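Long-range contacts in OLD nuclease (Thermus scotoductus, PDB 6P74), which degrades linear and supercoiled double-stranded DNA in the 5' to 3' direction and nicks circular DNA, using divalent metal ions and having DNA-stimulated ATPase activity: residues A[7-12]-A[60-65]; A[13-18]-A[331-336]. All coordinates share one frame; numbering follows the deposited sequence.

Contact 1: A[7-12]-A[60-65]; sequences VKNFRC and DFINFD
The carboxylate of Asp60 lies at the edge of the Arg11 guanidinium, while CZ of Phe10 sits over one face of that group, offset toward its rim; CD of Arg11 in turn covers one face of the Phe10 ring. The contact ties the end of strand 2-10, in the N-terminal part of the ATPase domain, to the loop between helix 34-45 and strand 70-76. Phe10 and Phe61 form a single backbone bridge, with their CA atoms 5.2 Å apart. Its evidence is two hydrogen bonds, Arg11 N to Asp60 O at 2.7 Å and Ile62 N to Asn9 O at 3.2 Å, and in both the donor stands above the carbonyl plane. Asn9 and Phe10 also make a G1 beta bulge opposite Leu13, placed where the chain turns a corner. The Phe10 ring is inclined 65° to the carboxylate plane, and its CE1 rests 3.9 Å from Asp60 CB; Thr36 and Leu43 of helix 34-45 pack on the Phe10 side chain. Ile62 brings CG2 to within 3.9 Å of Asn9 OD1, whereas Asn9 ND2 is bound by Ala69 O. Arg56 N holds Asp60 OD2, so the carboxylate is gripped at both oxygens. An extended Arg11 chain delivers NE to Asp60 OD1 at 2.9 Å in a salt bridge, from above the carboxylate plane, and NH2 adds a weak hydrogen bond to that oxygen.

Contact 2: A[13-18]-A[331-336]; sequences LEDIDL and DDRVVV
A chi1 of 171° turns CG of Glu14 away from the backbone N, and the rest of its chain extends to Arg333, whose chain bends at chi2 (126°) and brings the guanidinium back over segment 13-18. The two side chains cross at about a right angle and form a salt bridge, Glu14 OE2 to Arg333 NH1 at 3.1 Å. Glu14 CG lies over one face of the guanidinium, so the arginine packs on the aliphatic part of the glutamate too. OE1 forms a salt bridge with Arg68, so two arginines share this carboxylate. Asp15 runs alongside Arg333 and approaches through its methylene: Asp15 CB is 3.3 Å from Arg333 NH2, whereas OD2 remains 4.3 Å from it, beyond salt-bridge range. Apolar contacts flank the charged group: before it Leu13 CD2 meets Val334 CG1 at 3.7 Å, and after it Ile16 CG2 meets Val336 CG2 at 4.0 Å and Leu18 CB lies 4.2 Å from Val336 CG1. Strands 16-18 and 334-336 run nearly parallel, at 16°, but their 7.2 Å axis spacing, the absence of backbone hydrogen bonds between the segments, and the CB atoms of Ile16, Leu18, Val334 and Val336 pointing across show side-chain packing, not strand pairing. Val326 of strand 323-328 and Ile37 of helix 34-45 extend the apolar layer. An antiparallel sheet thus packs against the edge strand of the mixed sheet of a P-loop ABC-type ATPase domain.

Overall arrangement
Contacts 1 and 2 have centres 11 Å apart and adjoin through the hairpin of strands 2-10 and 13-19. Two probable backbone hydrogen bonds join them, Asn9 N to Glu14 O at 2.9 Å and Val7 N to Ile16 O at 3.1 Å, while Cys12 O packs 3.3 Å from Val334 CG2. Residues 9-11 of this hairpin meet loop 60-65, while residues 13-18 meet segment 331-336. Contact 1 stays within the N-terminal part of the ATPase domain, whereas contact 2 joins that part to the C-terminal one. Both contacts lie near the inferred ATP site: the side chain of Leu13 is about 4 Å from that of Gly33, and that of Arg11 about 7 Å from that of Thr35.

Contact 1: A[7-12]-A[60-65]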
loop_
_atom_site.group_PDB
_atom_site.type_symbol
_atom_site.label_atom_id
_atom_site.label_comp_id
_atom_site.label_asym_id
_atom_site.label_seq_id
_atom_site.Cartn_x
_atom_site.Cartn_y
_atom_site.Cartn_z
ATOM N N VAL A 7 -17.130 -7.449 6.495
ATOM C CA VAL A 7 -16.520 -6.911 5.292
ATOM C C VAL A 7 -17.095 -7.638 4.091
ATOM O O VAL A 7 -17.132 -8.872 4.062
ATOM C CB VAL A 7 -14.988 -7.039 5.328
ATOM C CG1 VAL A 7 -14.378 -6.396 4.108
ATOM C CG2 VAL A 7 -14.444 -6.392 6.581
ATOM N N LYS A 8 -17.553 -6.877 3.104
ATOM C CA LYS A 8 -18.101 -7.448 1.883
ATOM C C LYS A 8 -17.464 -6.746 0.699
ATOM O O LYS A 8 -17.582 -5.523 0.563
ATOM C CB LYS A 8 -19.628 -7.305 1.831
ATOM C CG LYS A 8 -20.363 -7.974 2.977
ATOM C CD LYS A 8 -21.870 -7.993 2.726
ATOM C CE LYS A 8 -22.589 -8.894 3.731
ATOM N NZ LYS A 8 -23.827 -9.529 3.172
ATOM N N ASN A 9 -16.779 -7.515 -0.145
ATOM C CA ASN A 9 -16.323 -7.057 -1.450
ATOM C C ASN A 9 -15.118 -6.122 -1.379
ATOM O O ASN A 9 -14.862 -5.360 -2.328
ATOM C CB ASN A 9 -17.474 -6.390 -2.216
ATOM C CG ASN A 9 -18.588 -7.368 -2.548
ATOM O OD1 ASN A 9 -18.329 -8.497 -2.962
ATOM N ND2 ASN A 9 -19.831 -6.945 -2.361
ATOM N N PHE A 10 -14.344 -6.167 -0.292
ATOM C CA PHE A 10 -13.198 -5.280 -0.114
ATOM C C PHE A 10 -11.905 -6.067 -0.357
ATOM O O PHE A 10 -11.526 -6.920 0.453
ATOM C CB PHE A 10 -13.224 -4.644 1.274
ATOM C CG PHE A 10 -12.038 -3.780 1.556
ATOM C CD1 PHE A 10 -11.784 -2.656 0.778
ATOM C CD2 PHE A 10 -11.159 -4.099 2.583
ATOM C CE1 PHE A 10 -10.683 -1.863 1.019
ATOM C CE2 PHE A 10 -10.059 -3.306 2.837
ATOM C CZ PHE A 10 -9.821 -2.185 2.054
ATOM N N ARG A 11 -11.224 -5.765 -1.467
ATOM C CA ARG A 11 -10.016 -6.479 -1.879
ATOM C C ARG A 11 -10.265 -7.984 -1.926
ATOM O O ARG A 11 -11.149 -8.444 -2.657
ATOM C CB ARG A 11 -8.846 -6.112 -0.960
ATOM C CG ARG A 11 -8.346 -4.694 -1.222
ATOM C CD ARG A 11 -7.432 -4.161 -0.129
ATOM N NE ARG A 11 -7.349 -2.696 -0.165
ATOM C CZ ARG A 11 -6.488 -1.969 0.546
ATOM N NH1 ARG A 11 -5.611 -2.565 1.351
ATOM N NH2 ARG A 11 -6.491 -0.644 0.447
ATOM N N CYS A 12 -9.507 -8.764 -1.159
ATOM C CA CYS A 12 -9.689 -10.211 -1.186
ATOM C C CYS A 12 -10.837 -10.693 -0.304
ATOM O O CYS A 12 -11.165 -11.885 -0.353
ATOM C CB CYS A 12 -8.384 -10.919 -0.791
ATOM S SG CYS A 12 -7.686 -10.461 0.818
ATOM N N ASP A 60 -9.554 -1.492 -4.926
ATOM C CA ASP A 60 -10.071 -1.949 -3.642
ATOM C C ASP A 60 -11.314 -2.824 -3.759
ATOM O O ASP A 60 -11.724 -3.424 -2.761
ATOM C CB ASP A 60 -10.354 -0.743 -2.738
ATOM C CG ASP A 60 -9.075 -0.139 -2.159
ATOM O OD1 ASP A 60 -8.009 -0.803 -2.243
ATOM O OD2 ASP A 60 -9.134 0.994 -1.622
ATOM N N PHE A 61 -11.914 -2.921 -4.938
ATOM C CA PHE A 61 -13.045 -3.812 -5.142
ATOM C C PHE A 61 -12.565 -5.223 -5.441
ATOM O O PHE A 61 -11.519 -5.418 -6.070
ATOM C CB PHE A 61 -13.909 -3.327 -6.306
ATOM C CG PHE A 61 -14.591 -2.023 -6.054
ATOM C CD1 PHE A 61 -13.911 -0.826 -6.220
ATOM C CD2 PHE A 61 -15.921 -1.989 -5.668
ATOM C CE1 PHE A 61 -14.545 0.386 -5.997
ATOM C CE2 PHE A 61 -16.567 -0.778 -5.444
ATOM C CZ PHE A 61 -15.879 0.411 -5.607
ATOM N N ILE A 62 -13.348 -6.216 -5.003
ATOM C CA ILE A 62 -13.084 -7.593 -5.411
ATOM C C ILE A 62 -12.951 -7.661 -6.923
ATOM O O ILE A 62 -13.760 -7.088 -7.658
ATOM C CB ILE A 62 -14.204 -8.538 -4.951
ATOM C CG1 ILE A 62 -13.858 -9.975 -5.245
ATOM C CG2 ILE A 62 -15.489 -8.223 -5.680
ATOM C CD1 ILE A 62 -14.781 -10.931 -4.531
ATOM N N ASN A 63 -11.939 -8.391 -7.398
ATOM C CA ASN A 63 -11.710 -8.604 -8.835
ATOM C C ASN A 63 -11.647 -7.287 -9.616
ATOM O O ASN A 63 -11.805 -7.282 -10.848
ATOM C CB ASN A 63 -12.783 -9.513 -9.453
ATOM C CG ASN A 63 -13.165 -10.674 -8.555
ATOM O OD1 ASN A 63 -12.304 -11.378 -8.024
ATOM N ND2 ASN A 63 -14.470 -10.876 -8.379
ATOM N N PHE A 64 -11.400 -6.169 -8.924
ATOM C CA PHE A 64 -11.512 -4.834 -9.518
ATOM C C PHE A 64 -12.886 -4.653 -10.170
ATOM O O PHE A 64 -13.021 -4.029 -11.225
ATOM C CB PHE A 64 -10.390 -4.565 -10.539
ATOM C CG PHE A 64 -8.992 -4.418 -9.940
ATOM C CD1 PHE A 64 -8.728 -4.722 -8.609
ATOM C CD2 PHE A 64 -7.936 -3.966 -10.736
ATOM C CE1 PHE A 64 -7.439 -4.583 -8.085
ATOM C CE2 PHE A 64 -6.651 -3.823 -10.219
ATOM C CZ PHE A 64 -6.402 -4.132 -8.893
ATOM N N ASP A 65 -13.921 -5.204 -9.530
ATOM C CA ASP A 65 -15.252 -5.314 -10.126
ATOM C C ASP A 65 -15.948 -3.963 -10.302
ATOM O O ASP A 65 -16.143 -3.502 -11.434
ATOM C CB ASP A 65 -16.127 -6.241 -9.279
ATOM C CG ASP A 65 -17.236 -6.888 -10.078
ATOM O OD1 ASP A 65 -17.978 -6.158 -10.761
ATOM O OD2 ASP A 65 -17.358 -8.130 -10.033
#

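Contact 2: A[13-18]-A[331-336]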
loop_
_atom_site.group_PDB
_atom_site.type_symbol
_atom_site.label_atom_id
_atom_site.label_comp_id
_atom_site.label_asym_id
_atom_site.label_seq_id
_atom_site.Cartn_x
_atom_site.Cartn_y
_atom_site.Cartn_z
ATOM N N LEU A 13 -11.473 -9.808 0.475
ATOM C CA LEU A 13 -12.494 -10.204 1.449
ATOM C C LEU A 13 -13.862 -10.122 0.787
ATOM O O LEU A 13 -14.524 -9.081 0.802
ATOM C CB LEU A 13 -12.427 -9.326 2.695
ATOM C CG LEU A 13 -11.072 -9.244 3.406
ATOM C CD1 LEU A 13 -11.154 -8.364 4.643
ATOM C CD2 LEU A 13 -10.582 -10.636 3.768
ATOM N N GLU A 14 -14.309 -11.241 0.216
ATOM C CA GLU A 14 -15.613 -11.252 -0.437
ATOM C C GLU A 14 -16.732 -11.092 0.580
ATOM O O GLU A 14 -17.625 -10.249 0.407
ATOM C CB GLU A 14 -15.799 -12.532 -1.240
ATOM C CG GLU A 14 -17.207 -12.708 -1.775
ATOM C CD GLU A 14 -17.271 -13.621 -2.986
ATOM O OE1 GLU A 14 -18.001 -13.273 -3.939
ATOM O OE2 GLU A 14 -16.597 -14.678 -2.994
ATOM N N ASP A 15 -16.687 -11.873 1.658
ATOM C CA ASP A 15 -17.714 -11.817 2.695
ATOM C C ASP A 15 -16.980 -12.406 3.897
ATOM O O ASP A 15 -16.344 -13.460 3.779
ATOM C CB ASP A 15 -18.994 -12.500 2.217
ATOM C CG ASP A 15 -20.133 -12.375 3.220
ATOM O OD1 ASP A 15 -19.865 -12.111 4.409
ATOM O OD2 ASP A 15 -21.306 -12.537 2.821
ATOM N N ILE A 16 -17.072 -11.740 5.050
ATOM C CA ILE A 16 -16.441 -12.229 6.268
ATOM C C ILE A 16 -17.161 -11.536 7.412
ATOM O O ILE A 16 -17.656 -10.413 7.287
ATOM C CB ILE A 16 -14.915 -12.068 6.453
ATOM C CG1 ILE A 16 -14.544 -10.597 6.314
ATOM C CG2 ILE A 16 -14.166 -12.936 5.445
ATOM C CD1 ILE A 16 -13.333 -10.184 7.115
ATOM N N ASP A 17 -17.161 -12.211 8.552
ATOM C CA ASP A 17 -17.848 -11.732 9.743
ATOM C C ASP A 17 -17.118 -12.306 10.953
ATOM O O ASP A 17 -17.169 -13.518 11.183
ATOM C CB ASP A 17 -19.309 -12.172 9.691
ATOM C CG ASP A 17 -20.125 -11.659 10.855
ATOM O OD1 ASP A 17 -19.548 -11.027 11.782
ATOM O OD2 ASP A 17 -21.355 -11.905 10.836
ATOM N N LEU A 18 -16.430 -11.468 11.724
ATOM C CA LEU A 18 -15.771 -12.080 12.870
ATOM C C LEU A 18 -16.005 -11.293 14.147
ATOM O O LEU A 18 -16.102 -10.062 14.125
ATOM C CB LEU A 18 -14.257 -12.234 12.644
ATOM C CG LEU A 18 -13.439 -10.961 12.512
ATOM C CD1 LEU A 18 -12.072 -11.147 13.179
ATOM C CD2 LEU A 18 -13.282 -10.646 11.048
ATOM N N ASP A 331 -11.224 -22.164 -3.411
ATOM C CA ASP A 331 -11.668 -21.262 -4.465
ATOM C C ASP A 331 -11.092 -19.856 -4.344
ATOM O O ASP A 331 -11.546 -18.955 -5.058
ATOM C CB ASP A 331 -13.197 -21.212 -4.479
ATOM C CG ASP A 331 -13.819 -22.582 -4.717
ATOM O OD1 ASP A 331 -13.964 -22.978 -5.901
ATOM O OD2 ASP A 331 -14.127 -23.271 -3.717
ATOM N N ASP A 332 -10.084 -19.655 -3.488
ATOM C CA ASP A 332 -9.514 -18.331 -3.210
ATOM C C ASP A 332 -10.486 -17.444 -2.445
ATOM O O ASP A 332 -10.429 -16.214 -2.539
ATOM C CB ASP A 332 -9.056 -17.617 -4.488
ATOM C CG ASP A 332 -7.620 -17.934 -4.854
ATOM O OD1 ASP A 332 -6.867 -18.401 -3.968
ATOM O OD2 ASP A 332 -7.246 -17.715 -6.034
ATOM N N ARG A 333 -11.394 -18.071 -1.707
ATOM C CA ARG A 333 -12.384 -17.380 -0.898
ATOM C C ARG A 333 -11.825 -17.263 0.513
ATOM O O ARG A 333 -11.426 -18.276 1.111
ATOM C CB ARG A 333 -13.709 -18.145 -0.924
ATOM C CG ARG A 333 -14.706 -17.736 0.140
ATOM C CD ARG A 333 -16.054 -17.364 -0.464
ATOM N NE ARG A 333 -16.935 -16.767 0.543
ATOM C CZ ARG A 333 -18.092 -16.162 0.282
ATOM N NH1 ARG A 333 -18.528 -16.060 -0.969
ATOM N NH2 ARG A 333 -18.815 -15.656 1.274
ATOM N N VAL A 334 -11.773 -16.036 1.044
ATOM C CA VAL A 334 -11.234 -15.862 2.392
ATOM C C VAL A 334 -12.266 -16.323 3.407
ATOM O O VAL A 334 -13.452 -15.977 3.326
ATOM C CB VAL A 334 -10.799 -14.417 2.663
ATOM C CG1 VAL A 334 -10.232 -14.327 4.083
ATOM C CG2 VAL A 334 -9.751 -13.995 1.677
ATOM N N VAL A 335 -11.801 -17.105 4.358
ATOM C CA VAL A 335 -12.601 -17.746 5.382
ATOM C C VAL A 335 -11.888 -17.463 6.688
ATOM O O VAL A 335 -10.657 -17.518 6.740
ATOM C CB VAL A 335 -12.724 -19.267 5.109
ATOM C CG1 VAL A 335 -13.241 -20.016 6.314
ATOM C CG2 VAL A 335 -13.623 -19.502 3.896
ATOM N N VAL A 336 -12.638 -17.097 7.722
ATOM C CA VAL A 336 -12.078 -16.844 9.045
ATOM C C VAL A 336 -12.623 -17.880 10.009
ATOM O O VAL A 336 -13.825 -18.156 10.012
ATOM C CB VAL A 336 -12.415 -15.433 9.542
ATOM C CG1 VAL A 336 -11.770 -15.197 10.907
ATOM C CG2 VAL A 336 -11.989 -14.400 8.529
#